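Local coordinates for BauA (Acinetobacter baumannii, PDB 6HCP), which imports iron across the bacterial outer membrane as the TonB-dependent receptor and transporter for the siderophore complex ferric preacinetobactin, at residues V49-S54 / A146-M151; E236-F241 / G294-S299; K316-S321 / L336-F341; S419-G424 / H444-A449. All coordinates share one frame; numbering follows the deposited sequence. Where two conformers were deposited one is given.

Contact 1: V49-S54 / A146-M151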
loop_
_atom_site.group_PDB
_atom_site.type_symbol
_atom_site.label_atom_id
_atom_site.label_comp_id
_atom_site.label_asym_id
_atom_site.label_seq_id
_atom_site.Cartn_x
_atom_site.Cartn_y
_atom_site.Cartn_z
ATOM N N VAL A 49 -43.317 -0.806 4.353
ATOM C CA VAL A 49 -43.529 -2.239 4.222
ATOM C C VAL A 49 -44.561 -2.497 3.118
ATOM O O VAL A 49 -45.725 -2.849 3.377
ATOM C CB VAL A 49 -43.912 -2.835 5.580
ATOM C CG1 VAL A 49 -44.026 -4.352 5.532
ATOM C CG2 VAL A 49 -42.906 -2.417 6.639
ATOM N N GLY A 50 -44.141 -2.204 1.885
ATOM C CA GLY A 50 -45.031 -2.144 0.732
ATOM C C GLY A 50 -46.289 -1.363 1.063
ATOM O O GLY A 50 -46.213 -0.297 1.698
ATOM N N PHE A 51 -47.462 -1.873 0.657
ATOM C CA PHE A 51 -48.694 -1.068 0.787
ATOM C C PHE A 51 -49.184 -1.003 2.248
ATOM O O PHE A 51 -50.121 -0.254 2.529
ATOM C CB PHE A 51 -49.758 -1.542 -0.220
ATOM C CG PHE A 51 -50.601 -2.737 0.151
ATOM C CD1 PHE A 51 -50.106 -3.782 0.906
ATOM C CD2 PHE A 51 -51.891 -2.849 -0.345
ATOM C CE1 PHE A 51 -50.865 -4.914 1.169
ATOM C CE2 PHE A 51 -52.653 -3.977 -0.082
ATOM C CZ PHE A 51 -52.135 -5.017 0.659
ATOM N N LEU A 52 -48.535 -1.697 3.188
ATOM C CA LEU A 52 -48.847 -1.508 4.614
ATOM C C LEU A 52 -48.318 -0.145 5.099
ATOM O O LEU A 52 -48.708 0.318 6.157
ATOM C CB LEU A 52 -48.256 -2.631 5.469
ATOM C CG LEU A 52 -48.646 -4.059 5.090
ATOM C CD1 LEU A 52 -47.935 -5.064 5.989
ATOM C CD2 LEU A 52 -50.156 -4.244 5.159
ATOM N N GLY A 53 -47.470 0.504 4.298
ATOM C CA GLY A 53 -46.891 1.797 4.615
ATOM C C GLY A 53 -45.826 1.726 5.713
ATOM O O GLY A 53 -45.193 0.686 5.960
ATOM N N SER A 54 -45.593 2.873 6.348
ATOM C CA SER A 54 -44.495 3.030 7.284
ATOM C C SER A 54 -44.737 2.208 8.553
ATOM O O SER A 54 -45.751 2.322 9.203
ATOM C CB SER A 54 -44.272 4.492 7.599
ATOM O OG SER A 54 -43.280 4.628 8.602
ATOM N N ALA A 146 -44.896 -10.303 -2.597
ATOM C CA ALA A 146 -45.946 -10.025 -3.635
ATOM C C ALA A 146 -47.226 -9.446 -2.999
ATOM O O ALA A 146 -47.844 -8.531 -3.544
ATOM C CB ALA A 146 -46.254 -11.263 -4.452
ATOM N N LEU A 147 -47.609 -9.925 -1.820
ATOM C CA LEU A 147 -48.821 -9.360 -1.179
ATOM C C LEU A 147 -48.648 -7.846 -1.014
ATOM O O LEU A 147 -49.558 -7.057 -1.291
ATOM C CB LEU A 147 -49.105 -10.022 0.178
ATOM C CG LEU A 147 -50.155 -9.281 1.009
ATOM C CD1 LEU A 147 -51.500 -9.247 0.280
ATOM C CD2 LEU A 147 -50.300 -9.866 2.404
ATOM N N LEU A 148 -47.468 -7.447 -0.539
ATOM C CA LEU A 148 -47.198 -6.037 -0.178
ATOM C C LEU A 148 -46.980 -5.177 -1.419
ATOM O O LEU A 148 -47.333 -4.006 -1.424
ATOM C CB LEU A 148 -45.954 -5.983 0.710
ATOM C CG LEU A 148 -45.944 -6.920 1.910
ATOM C CD1 LEU A 148 -44.659 -6.763 2.706
ATOM C CD2 LEU A 148 -47.169 -6.686 2.777
ATOM N N ASN A 149 -46.311 -5.747 -2.440
ATOM C CA ASN A 149 -45.681 -4.950 -3.483
ATOM C C ASN A 149 -46.145 -5.334 -4.893
ATOM O O ASN A 149 -45.802 -4.647 -5.844
ATOM C CB ASN A 149 -44.154 -5.071 -3.416
ATOM C CG ASN A 149 -43.555 -4.159 -2.371
ATOM O OD1 ASN A 149 -43.920 -2.993 -2.308
ATOM N ND2 ASN A 149 -42.719 -4.702 -1.502
ATOM N N GLY A 150 -46.849 -6.459 -5.036
ATOM C CA GLY A 150 -47.150 -6.969 -6.360
ATOM C C GLY A 150 -45.901 -7.522 -7.038
ATOM O O GLY A 150 -45.014 -8.069 -6.390
ATOM N N MET A 151 -45.976 -7.666 -8.353
ATOM C CA MET A 151 -44.906 -8.257 -9.092
ATOM C C MET A 151 -44.152 -7.137 -9.795
ATOM O O MET A 151 -44.648 -6.533 -10.737
ATOM C CB MET A 151 -45.438 -9.255 -10.131
ATOM C CG MET A 151 -44.352 -9.974 -10.926
ATOM S SD MET A 151 -45.068 -11.298 -11.943
ATOM C CE MET A 151 -45.884 -10.317 -13.197
HETATM O O HOH W 1 -41.328 -2.604 0.202
#
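Gly50 and Leu148 bring their CA atoms to 4.5 Å where the turn at 49-54 passes the end of the short helix 146-149. A single backbone hydrogen bond joins the segments, from Phe51 N to Leu148 O at 3.0 Å, with an N-H...O angle of 148°. Having no side chain, Gly50 lies close against the helix end, its CA 3.3 Å from Asn149 OD1. A water accepts from Asn149 ND2 and, weakly, from Gly50 N; Asn149 ND2 is also bonded to Ser145 OG. The helix belongs to the plug domain that fills the barrel of TonB-dependent receptors, and the Phe51 ring reaches the barrel wall, touching Val366 and Ala426 and forming a cation-pi contact with Arg443. The chi1 of Phe51 (82°) sets CG between the backbone N and the carbonyl carbon, bringing the ring obliquely against the carbonyls of Leu147 and Leu148, with CE1 3.5 Å from Leu147 O. Arg443 also donates to Leu147 O. The two branches of Leu148 divide the apolar work: CD1 meets Val49 CG1 at 3.8 Å, these side chains lying side by side, whereas CD2 meets Leu52 CD1 at 3.7 Å with the side chains slanting across each other.

Contact 2: E236-F241 / G294-S299. With EDO (1,2-ethanediol), chain V.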
loop_
_atom_site.group_PDB
_atom_site.type_symbol
_atom_site.label_atom_id
_atom_site.label_comp_id
_atom_site.label_asym_id
_atom_site.label_seq_id
_atom_site.Cartn_x
_atom_site.Cartn_y
_atom_site.Cartn_z
ATOM N N GLU A 236 -53.823 20.877 4.999
ATOM C CA GLU A 236 -54.410 20.514 6.280
ATOM C C GLU A 236 -54.833 19.042 6.263
ATOM O O GLU A 236 -54.568 18.299 7.208
ATOM C CB GLU A 236 -55.619 21.400 6.579
ATOM C CG GLU A 236 -56.115 21.258 8.003
ATOM C CD GLU A 236 -57.273 22.179 8.347
ATOM O OE1 GLU A 236 -57.455 23.191 7.632
ATOM O OE2 GLU A 236 -57.997 21.873 9.314
ATOM N N ASN A 237 -55.521 18.645 5.190
ATOM C CA ASN A 237 -56.098 17.302 5.084
ATOM C C ASN A 237 -55.611 16.596 3.809
ATOM O O ASN A 237 -56.141 15.562 3.436
ATOM C CB ASN A 237 -57.626 17.359 5.095
ATOM C CG ASN A 237 -58.162 17.855 6.419
ATOM O OD1 ASN A 237 -58.878 18.852 6.459
ATOM N ND2 ASN A 237 -57.680 17.276 7.507
ATOM N N ALA A 238 -54.641 17.194 3.118
ATOM C CA ALA A 238 -54.153 16.683 1.851
ATOM C C ALA A 238 -52.655 17.000 1.724
ATOM O O ALA A 238 -52.162 17.976 2.315
ATOM C CB ALA A 238 -54.949 17.272 0.713
ATOM N N ARG A 239 -51.951 16.185 0.932
ATOM C CA ARG A 239 -50.494 16.325 0.707
ATOM C C ARG A 239 -50.175 15.862 -0.716
ATOM O O ARG A 239 -50.812 14.936 -1.230
ATOM C CB ARG A 239 -49.726 15.485 1.727
ATOM C CG ARG A 239 -49.942 15.911 3.168
ATOM C CD ARG A 239 -49.539 14.826 4.141
ATOM N NE ARG A 239 -50.392 13.667 4.009
ATOM C CZ ARG A 239 -51.608 13.563 4.529
ATOM N NH1 ARG A 239 -52.270 12.427 4.416
ATOM N NH2 ARG A 239 -52.138 14.573 5.200
ATOM N N VAL A 240 -49.240 16.551 -1.373
ATOM C CA VAL A 240 -48.769 16.164 -2.702
ATOM C C VAL A 240 -47.235 16.172 -2.707
ATOM O O VAL A 240 -46.621 17.055 -2.120
ATOM C CB VAL A 240 -49.310 17.083 -3.802
ATOM C CG1 VAL A 240 -48.739 16.722 -5.157
ATOM C CG2 VAL A 240 -50.834 17.056 -3.827
ATOM N N PHE A 241 -46.650 15.129 -3.308
ATOM C CA PHE A 241 -45.187 14.975 -3.456
ATOM C C PHE A 241 -44.877 14.705 -4.927
ATOM O O PHE A 241 -45.464 13.824 -5.523
ATOM C CB PHE A 241 -44.673 13.800 -2.619
ATOM C CG PHE A 241 -44.981 13.877 -1.154
ATOM C CD1 PHE A 241 -44.104 14.488 -0.280
ATOM C CD2 PHE A 241 -46.129 13.305 -0.640
ATOM C CE1 PHE A 241 -44.369 14.524 1.077
ATOM C CE2 PHE A 241 -46.379 13.322 0.721
ATOM C CZ PHE A 241 -45.534 13.992 1.564
ATOM N N GLY A 294 -50.311 11.695 -4.220
ATOM C CA GLY A 294 -51.309 12.523 -3.529
ATOM C C GLY A 294 -51.986 11.729 -2.440
ATOM O O GLY A 294 -52.155 10.524 -2.569
ATOM N N GLU A 295 -52.237 12.385 -1.307
ATOM C CA GLU A 295 -52.972 11.785 -0.199
ATOM C C GLU A 295 -54.105 12.732 0.223
ATOM O O GLU A 295 -53.955 13.956 0.181
ATOM C CB GLU A 295 -52.044 11.516 0.982
ATOM C CG GLU A 295 -50.866 10.622 0.646
ATOM C CD GLU A 295 -49.888 10.411 1.790
ATOM O OE1 GLU A 295 -50.131 10.946 2.891
ATOM O OE2 GLU A 295 -48.847 9.777 1.545
ATOM N N TYR A 296 -55.229 12.146 0.630
ATOM C CA TYR A 296 -56.397 12.906 1.106
ATOM C C TYR A 296 -56.992 12.205 2.323
ATOM O O TYR A 296 -57.379 11.034 2.259
ATOM C CB TYR A 296 -57.440 13.088 0.001
ATOM C CG TYR A 296 -58.555 14.027 0.384
ATOM C CD1 TYR A 296 -58.361 15.397 0.391
ATOM C CD2 TYR A 296 -59.708 13.542 0.972
ATOM C CE1 TYR A 296 -59.328 16.263 0.880
ATOM C CE2 TYR A 296 -60.710 14.391 1.411
ATOM C CZ TYR A 296 -60.511 15.757 1.379
ATOM O OH TYR A 296 -61.494 16.594 1.819
ATOM N N ASP A 297 -57.004 12.916 3.453
ATOM C CA ASP A 297 -57.563 12.403 4.695
ATOM C C ASP A 297 -59.051 12.770 4.765
ATOM O O ASP A 297 -59.382 13.938 4.899
ATOM C CB ASP A 297 -56.861 13.003 5.914
ATOM C CG ASP A 297 -55.355 12.827 5.905
ATOM O OD1 ASP A 297 -54.885 11.833 5.308
ATOM O OD2 ASP A 297 -54.670 13.716 6.423
ATOM N N PHE A 298 -59.926 11.779 4.588
ATOM C CA PHE A 298 -61.364 11.971 4.732
ATOM C C PHE A 298 -61.707 12.177 6.211
ATOM O O PHE A 298 -62.581 12.950 6.539
ATOM C CB PHE A 298 -62.126 10.780 4.146
ATOM C CG PHE A 298 -62.084 10.718 2.641
ATOM C CD1 PHE A 298 -62.935 11.495 1.869
ATOM C CD2 PHE A 298 -61.201 9.867 1.994
ATOM C CE1 PHE A 298 -62.881 11.448 0.483
ATOM C CE2 PHE A 298 -61.169 9.801 0.608
ATOM C CZ PHE A 298 -61.992 10.606 -0.145
ATOM N N SER A 299 -61.017 11.434 7.074
ATOM C CA SER A 299 -61.164 11.468 8.512
ATOM C C SER A 299 -59.928 10.802 9.114
ATOM O O SER A 299 -59.095 10.293 8.367
ATOM C CB SER A 299 -62.421 10.763 8.944
ATOM O OG SER A 299 -62.278 9.353 8.818
HETATM C C1 EDO V . -48.531 6.446 -0.474
HETATM O O1 EDO V . -49.319 7.286 0.372
HETATM C C2 EDO V . -47.846 7.351 -1.479
HETATM O O2 EDO V . -47.958 8.691 -0.975
HETATM O O HOH W 2 -55.584 15.514 8.242
#
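Arg239 and Glu295 form a hydrogen-bonded antiparallel pair, with Arg239 N to Glu295 O at 3.1 Å and Glu295 N to Arg239 O at 2.9 Å; Asp297 N to Asn237 O adds a nearly straight bond (172°) toward the strand end. The ionic interactions lie on the sheet face bearing Arg239 and Glu295. A bend at chi3 turns the guanidinium toward the partner strand, where both carboxylates meet it at its edge. Its NE and NH1 converge on the single oxygen Glu295 OE1, each at 3.0 Å, with the two flat groups turned 71° apart. Asp297 is held end-on instead: NH1 reaches OD1 at 2.8 Å and NH2 reaches OD2 at 2.9 Å, the planes only 27° apart. Four bonds to two acids thus fix the guanidinium's rotation. Glu295 OE2 receives both hydroxyls of an ethanediol, probably from the crystallisation liquor, and a water links Asp297 OD2 to Asn237 ND2 and Glu236 O. Apolar contact falls on the other face, where Ala238 CB lies 3.9 Å from Tyr296 CD1. In the barrel wall, strand 221-234 flanks this pair through Trp233 and Gln234, and strand 302-318 flanks it through Met303, which touches all three charged side chains.

Contact 3: K316-S321 / L336-F341; sequences KYNGAS and LGQLAF
Gly319 and Gly337 bind each other through both backbone groups at the tightly packed end of the contact: Gly337 N to Gly319 O is 2.9 Å and Gly319 N to Gly337 O is 3.2 Å, both bonds nearly straight. Close by, the Tyr317 ring turns its edge to Gly337 O, and its hydroxyl donates to Ala320 O at 2.6 Å, a bond within the segment that spans the corner the chain makes at Gly319. Arg256 makes a cation-pi contact with the same ring. On the sheet face of Asn318 and Gln338, the two amides stand side by side with their planes 88° apart. Gln338 NE2 gives a bent bond (134°) to Asn318 OD1 at 3.0 Å, meeting that oxygen from above its carbonyl plane. Both amides are also tied to one loop, Asn318 ND2 to Pro406 O and Gln338 NE2 to Glu407 O. Here strand 331-358 of the barrel pairs in turn with 302-318 and, past the corner, with 320-325, with which it forms a β-hairpin. The opposite end is looser in its side chains: Lys316 and Ala340 touch through CG and CB alone, at 4.1 Å, and Lys316 stays partly exposed. Next to them the backbone remains regular, Tyr317 N to Leu339 O measuring 2.8 Å. Back at the Gly319 end, Ser321 is also partly exposed and bonds through OG to Thr335 OG1.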
loop_
_atom_site.group_PDB
_atom_site.type_symbol
_atom_site.label_atom_id
_atom_site.label_comp_id
_atom_site.label_asym_id
_atom_site.label_seq_id
_atom_site.Cartn_x
_atom_site.Cartn_y
_atom_site.Cartn_z
ATOM N N LYS A 316 -27.162 1.559 -24.327
ATOM C CA LYS A 316 -26.295 1.251 -25.448
ATOM C C LYS A 316 -25.025 0.553 -24.952
ATOM O O LYS A 316 -24.436 0.965 -23.964
ATOM C CB LYS A 316 -25.909 2.544 -26.176
ATOM C CG LYS A 316 -27.060 3.288 -26.847
ATOM C CD LYS A 316 -26.578 4.599 -27.475
ATOM C CE LYS A 316 -27.599 5.242 -28.386
ATOM N NZ LYS A 316 -28.839 5.524 -27.641
ATOM N N TYR A 317 -24.619 -0.495 -25.666
ATOM C CA TYR A 317 -23.459 -1.296 -25.307
ATOM C C TYR A 317 -22.718 -1.681 -26.583
ATOM O O TYR A 317 -23.286 -2.271 -27.487
ATOM C CB TYR A 317 -23.860 -2.559 -24.533
ATOM C CG TYR A 317 -22.702 -3.449 -24.171
ATOM C CD1 TYR A 317 -22.166 -4.332 -25.087
ATOM C CD2 TYR A 317 -22.223 -3.500 -22.874
ATOM C CE1 TYR A 317 -21.127 -5.185 -24.750
ATOM C CE2 TYR A 317 -21.163 -4.320 -22.530
ATOM C CZ TYR A 317 -20.595 -5.152 -23.471
ATOM O OH TYR A 317 -19.576 -6.012 -23.134
ATOM N N ASN A 318 -21.412 -1.408 -26.590
ATOM C CA ASN A 318 -20.521 -1.788 -27.686
ATOM C C ASN A 318 -19.269 -2.414 -27.069
ATOM O O ASN A 318 -18.549 -1.739 -26.354
ATOM C CB ASN A 318 -20.145 -0.548 -28.496
ATOM C CG ASN A 318 -19.334 -0.824 -29.743
ATOM O OD1 ASN A 318 -19.363 -1.928 -30.277
ATOM N ND2 ASN A 318 -18.843 0.246 -30.346
ATOM N N GLY A 319 -19.044 -3.701 -27.302
ATOM C CA GLY A 319 -17.954 -4.382 -26.636
ATOM C C GLY A 319 -17.978 -5.873 -26.853
ATOM O O GLY A 319 -18.438 -6.357 -27.892
ATOM N N ALA A 320 -17.407 -6.614 -25.904
ATOM C CA ALA A 320 -17.420 -8.055 -25.982
ATOM C C ALA A 320 -18.835 -8.555 -25.647
ATOM O O ALA A 320 -19.453 -8.078 -24.686
ATOM C CB ALA A 320 -16.398 -8.631 -25.050
ATOM N N SER A 321 -19.265 -9.628 -26.311
ATOM C CA SER A 321 -20.468 -10.338 -25.808
ATOM C C SER A 321 -20.046 -11.394 -24.784
ATOM O O SER A 321 -20.634 -11.486 -23.714
ATOM C CB SER A 321 -21.329 -10.900 -26.909
ATOM O OG SER A 321 -20.572 -11.636 -27.816
ATOM N N LEU A 336 -17.357 -10.180 -30.254
ATOM C CA LEU A 336 -17.799 -8.823 -30.103
ATOM C C LEU A 336 -19.291 -8.733 -30.446
ATOM O O LEU A 336 -19.755 -9.433 -31.322
ATOM C CB LEU A 336 -16.972 -7.932 -31.029
ATOM C CG LEU A 336 -15.456 -8.036 -30.854
ATOM C CD1 LEU A 336 -14.743 -7.093 -31.811
ATOM C CD2 LEU A 336 -15.062 -7.742 -29.417
ATOM N N GLY A 337 -19.992 -7.799 -29.803
ATOM C CA GLY A 337 -21.431 -7.597 -30.007
ATOM C C GLY A 337 -21.855 -6.182 -29.680
ATOM O O GLY A 337 -21.109 -5.410 -29.064
ATOM N N GLN A 338 -23.031 -5.801 -30.179
ATOM C CA GLN A 338 -23.623 -4.503 -29.910
ATOM C C GLN A 338 -25.091 -4.713 -29.531
ATOM O O GLN A 338 -25.783 -5.545 -30.121
ATOM C CB GLN A 338 -23.503 -3.587 -31.128
ATOM C CG GLN A 338 -22.063 -3.330 -31.549
ATOM C CD GLN A 338 -21.950 -2.367 -32.714
ATOM O OE1 GLN A 338 -22.941 -1.990 -33.343
ATOM N NE2 GLN A 338 -20.760 -1.807 -32.878
ATOM N N LEU A 339 -25.550 -3.929 -28.558
ATOM C CA LEU A 339 -26.932 -3.972 -28.109
ATOM C C LEU A 339 -27.376 -2.558 -27.774
ATOM O O LEU A 339 -26.630 -1.775 -27.196
ATOM C CB LEU A 339 -27.035 -4.888 -26.882
ATOM C CG LEU A 339 -28.407 -4.929 -26.195
ATOM C CD1 LEU A 339 -29.479 -5.456 -27.138
ATOM C CD2 LEU A 339 -28.348 -5.788 -24.941
ATOM N N ALA A 340 -28.608 -2.225 -28.153
ATOM C CA ALA A 340 -29.235 -1.014 -27.668
ATOM C C ALA A 340 -30.705 -1.323 -27.442
ATOM O O ALA A 340 -31.268 -2.186 -28.136
ATOM C CB ALA A 340 -29.062 0.153 -28.618
ATOM N N PHE A 341 -31.272 -0.701 -26.409
ATOM C CA PHE A 341 -32.718 -0.761 -26.251
ATOM C C PHE A 341 -33.205 0.548 -25.637
ATOM O O PHE A 341 -32.485 1.265 -24.928
ATOM C CB PHE A 341 -33.135 -2.024 -25.488
ATOM C CG PHE A 341 -32.681 -2.099 -24.049
ATOM C CD1 PHE A 341 -33.361 -1.433 -23.044
ATOM C CD2 PHE A 341 -31.568 -2.851 -23.712
ATOM C CE1 PHE A 341 -32.928 -1.495 -21.722
ATOM C CE2 PHE A 341 -31.149 -2.939 -22.394
ATOM C CZ PHE A 341 -31.822 -2.260 -21.406
#

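Contact 4: S419-G424 / H444-A449. With EDO (1,2-ethanediol), chain N.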
loop_
_atom_site.group_PDB
_atom_site.type_symbol
_atom_site.label_atom_id
_atom_site.label_comp_id
_atom_site.label_asym_id
_atom_site.label_seq_id
_atom_site.Cartn_x
_atom_site.Cartn_y
_atom_site.Cartn_z
ATOM N N SER A 419 -47.128 -5.645 -19.582
ATOM C CA SER A 419 -48.233 -5.028 -18.861
ATOM C C SER A 419 -48.546 -5.870 -17.629
ATOM O O SER A 419 -48.634 -7.101 -17.725
ATOM C CB SER A 419 -49.456 -4.908 -19.739
ATOM O OG SER A 419 -49.225 -3.998 -20.792
ATOM N N THR A 420 -48.707 -5.202 -16.482
ATOM C CA THR A 420 -49.085 -5.880 -15.243
ATOM C C THR A 420 -50.118 -5.037 -14.505
ATOM O O THR A 420 -50.183 -3.806 -14.649
ATOM C CB THR A 420 -47.897 -6.136 -14.305
ATOM O OG1 THR A 420 -47.415 -4.885 -13.807
ATOM C CG2 THR A 420 -46.754 -6.868 -14.960
ATOM N N SER A 421 -51.018 -5.724 -13.800
ATOM C CA SER A 421 -51.972 -5.020 -12.955
ATOM C C SER A 421 -52.274 -5.895 -11.737
ATOM O O SER A 421 -52.062 -7.119 -11.780
ATOM C CB SER A 421 -53.211 -4.693 -13.718
ATOM O OG SER A 421 -53.914 -5.892 -13.982
ATOM N N SER A 422 -52.640 -5.259 -10.621
ATOM C CA SER A 422 -53.002 -6.029 -9.441
ATOM C C SER A 422 -54.067 -5.297 -8.618
ATOM O O SER A 422 -54.254 -4.079 -8.738
ATOM C CB SER A 422 -51.791 -6.362 -8.594
ATOM O OG SER A 422 -51.397 -5.261 -7.794
ATOM N N PHE A 423 -54.695 -6.072 -7.734
ATOM C CA PHE A 423 -55.618 -5.559 -6.750
ATOM C C PHE A 423 -55.283 -6.300 -5.466
ATOM O O PHE A 423 -55.137 -7.526 -5.461
ATOM C CB PHE A 423 -57.076 -5.693 -7.227
ATOM C CG PHE A 423 -57.304 -5.166 -8.635
ATOM C CD1 PHE A 423 -56.773 -5.826 -9.742
ATOM C CD2 PHE A 423 -57.939 -3.949 -8.857
ATOM C CE1 PHE A 423 -56.882 -5.295 -11.026
ATOM C CE2 PHE A 423 -58.088 -3.443 -10.145
ATOM C CZ PHE A 423 -57.494 -4.077 -11.212
ATOM N N GLY A 424 -55.140 -5.540 -4.377
ATOM C CA GLY A 424 -54.749 -6.135 -3.141
ATOM C C GLY A 424 -55.512 -5.585 -1.947
ATOM O O GLY A 424 -56.064 -4.484 -1.988
ATOM N N HIS A 444 -54.382 -10.170 -6.235
ATOM C CA HIS A 444 -54.636 -10.812 -7.500
ATOM C C HIS A 444 -53.835 -10.049 -8.549
ATOM O O HIS A 444 -53.956 -8.840 -8.671
ATOM C CB HIS A 444 -56.144 -10.824 -7.841
ATOM C CG HIS A 444 -56.458 -11.581 -9.092
ATOM N ND1 HIS A 444 -56.449 -12.961 -9.126
ATOM C CD2 HIS A 444 -56.798 -11.165 -10.335
ATOM C CE1 HIS A 444 -56.681 -13.361 -10.362
ATOM N NE2 HIS A 444 -56.948 -12.292 -11.109
ATOM N N GLN A 445 -52.986 -10.787 -9.262
ATOM C CA GLN A 445 -51.962 -10.221 -10.142
ATOM C C GLN A 445 -52.201 -10.726 -11.573
ATOM O O GLN A 445 -52.363 -11.923 -11.771
ATOM C CB GLN A 445 -50.581 -10.673 -9.665
ATOM C CG GLN A 445 -49.434 -10.181 -10.544
ATOM C CD GLN A 445 -49.091 -8.747 -10.237
ATOM O OE1 GLN A 445 -48.852 -8.370 -9.085
ATOM N NE2 GLN A 445 -49.064 -7.932 -11.268
ATOM N N THR A 446 -52.128 -9.816 -12.541
ATOM C CA THR A 446 -52.184 -10.167 -13.939
ATOM C C THR A 446 -50.914 -9.689 -14.655
ATOM O O THR A 446 -50.389 -8.647 -14.336
ATOM C CB THR A 446 -53.455 -9.606 -14.600
ATOM O OG1 THR A 446 -54.573 -10.098 -13.855
ATOM C CG2 THR A 446 -53.619 -10.060 -16.034
ATOM N N VAL A 447 -50.545 -10.379 -15.740
ATOM C CA VAL A 447 -49.391 -10.000 -16.557
ATOM C C VAL A 447 -49.625 -10.444 -18.004
ATOM O O VAL A 447 -50.157 -11.534 -18.264
ATOM C CB VAL A 447 -48.098 -10.614 -16.001
ATOM C CG1 VAL A 447 -48.169 -12.117 -15.948
ATOM C CG2 VAL A 447 -46.877 -10.169 -16.782
ATOM N N LYS A 448 -49.152 -9.610 -18.934
ATOM C CA LYS A 448 -49.107 -9.961 -20.334
ATOM C C LYS A 448 -47.844 -9.365 -20.962
ATOM O O LYS A 448 -47.621 -8.173 -20.841
ATOM C CB LYS A 448 -50.332 -9.413 -21.074
ATOM C CG LYS A 448 -50.423 -9.849 -22.528
ATOM C CD LYS A 448 -51.693 -9.416 -23.221
ATOM C CE LYS A 448 -51.706 -9.902 -24.656
ATOM N NZ LYS A 448 -52.877 -9.393 -25.398
ATOM N N ALA A 449 -47.155 -10.183 -21.760
ATOM C CA ALA A 449 -46.004 -9.740 -22.572
ATOM C C ALA A 449 -46.309 -9.967 -24.054
ATOM O O ALA A 449 -46.940 -10.981 -24.433
ATOM C CB ALA A 449 -44.741 -10.478 -22.158
HETATM C C1 EDO N . -52.241 -7.466 -18.070
HETATM O O1 EDO N . -52.877 -7.023 -19.264
HETATM C C2 EDO N . -52.223 -6.282 -17.123
HETATM O O2 EDO N . -53.540 -5.728 -17.042
HETATM O O HOH W 3 -48.165 -6.372 -22.956
HETATM O O HOH W 4 -55.117 -8.660 -11.606
#
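In the β-hairpin that strands 412-431 and 436-451 form in the barrel wall, Ser421 and Thr446 make the middle of three hydrogen-bonded antiparallel pairs, with Ser419-Lys448 and Phe423-His444 on either side. The segment axes approach to 4.7 Å at their closest and are antiparallel within 8°. Thr446 N to Ser421 O is 2.8 Å and nearly straight (173°). A water sits by Thr446 OG1 at 2.7 Å and donates weakly to Ser421 O and His444 O; Thr446 OG1 is also bonded to Ser462 OG. On the face of Ser421 and Thr446, Ser421 OG shares a hydrogen bond with an ethanediol, whose carbon C1 rests 3.6 Å from Thr446 CG2. The other face carries Thr420 and Val447, which meet obliquely through their CG2 methyls at 3.8 Å. Beside them a bend at chi2 (79°) carries the Gln445 amide back along the strand, with NE2 3.7 Å from Thr420 CB and weakly bonded to Thr446 O. Its NE2 is also near Ser421 O, but at an angle too poor for a hydrogen bond. Met151 of the plug packs on Thr420 and Val447, placing this face inward. Strand 361-381 pairs with 412-431 on one flank, while 461-473 pairs with 436-451 on the other.

In the fold
Contact 1 joins two parts inside the barrel, whereas contacts 2, 3 and 4 each pair neighbouring strands of its wall. Only contacts 1 and 4 touch: Met151 N lies 3.1 Å from Gln445 OE1, a weak probable hydrogen bond, Met151 CE packs 3.6 Å from Val447 CB, and Phe51 CE2 lies 3.8 Å from Gly424 C. Plug and wall therefore meet directly there. The centre of contact 2 is about 20 Å from that of contact 1, on the same side of the chain's centre; contact 3 lies on the opposite side, about 36 Å from contact 1 between centres. Contacts 2 and 3 are about 47 Å apart between centres, though adjacent strands 282-297 and 302-318 connect them. Contact 4 comes to about 15 Å from each of them between nearest atoms.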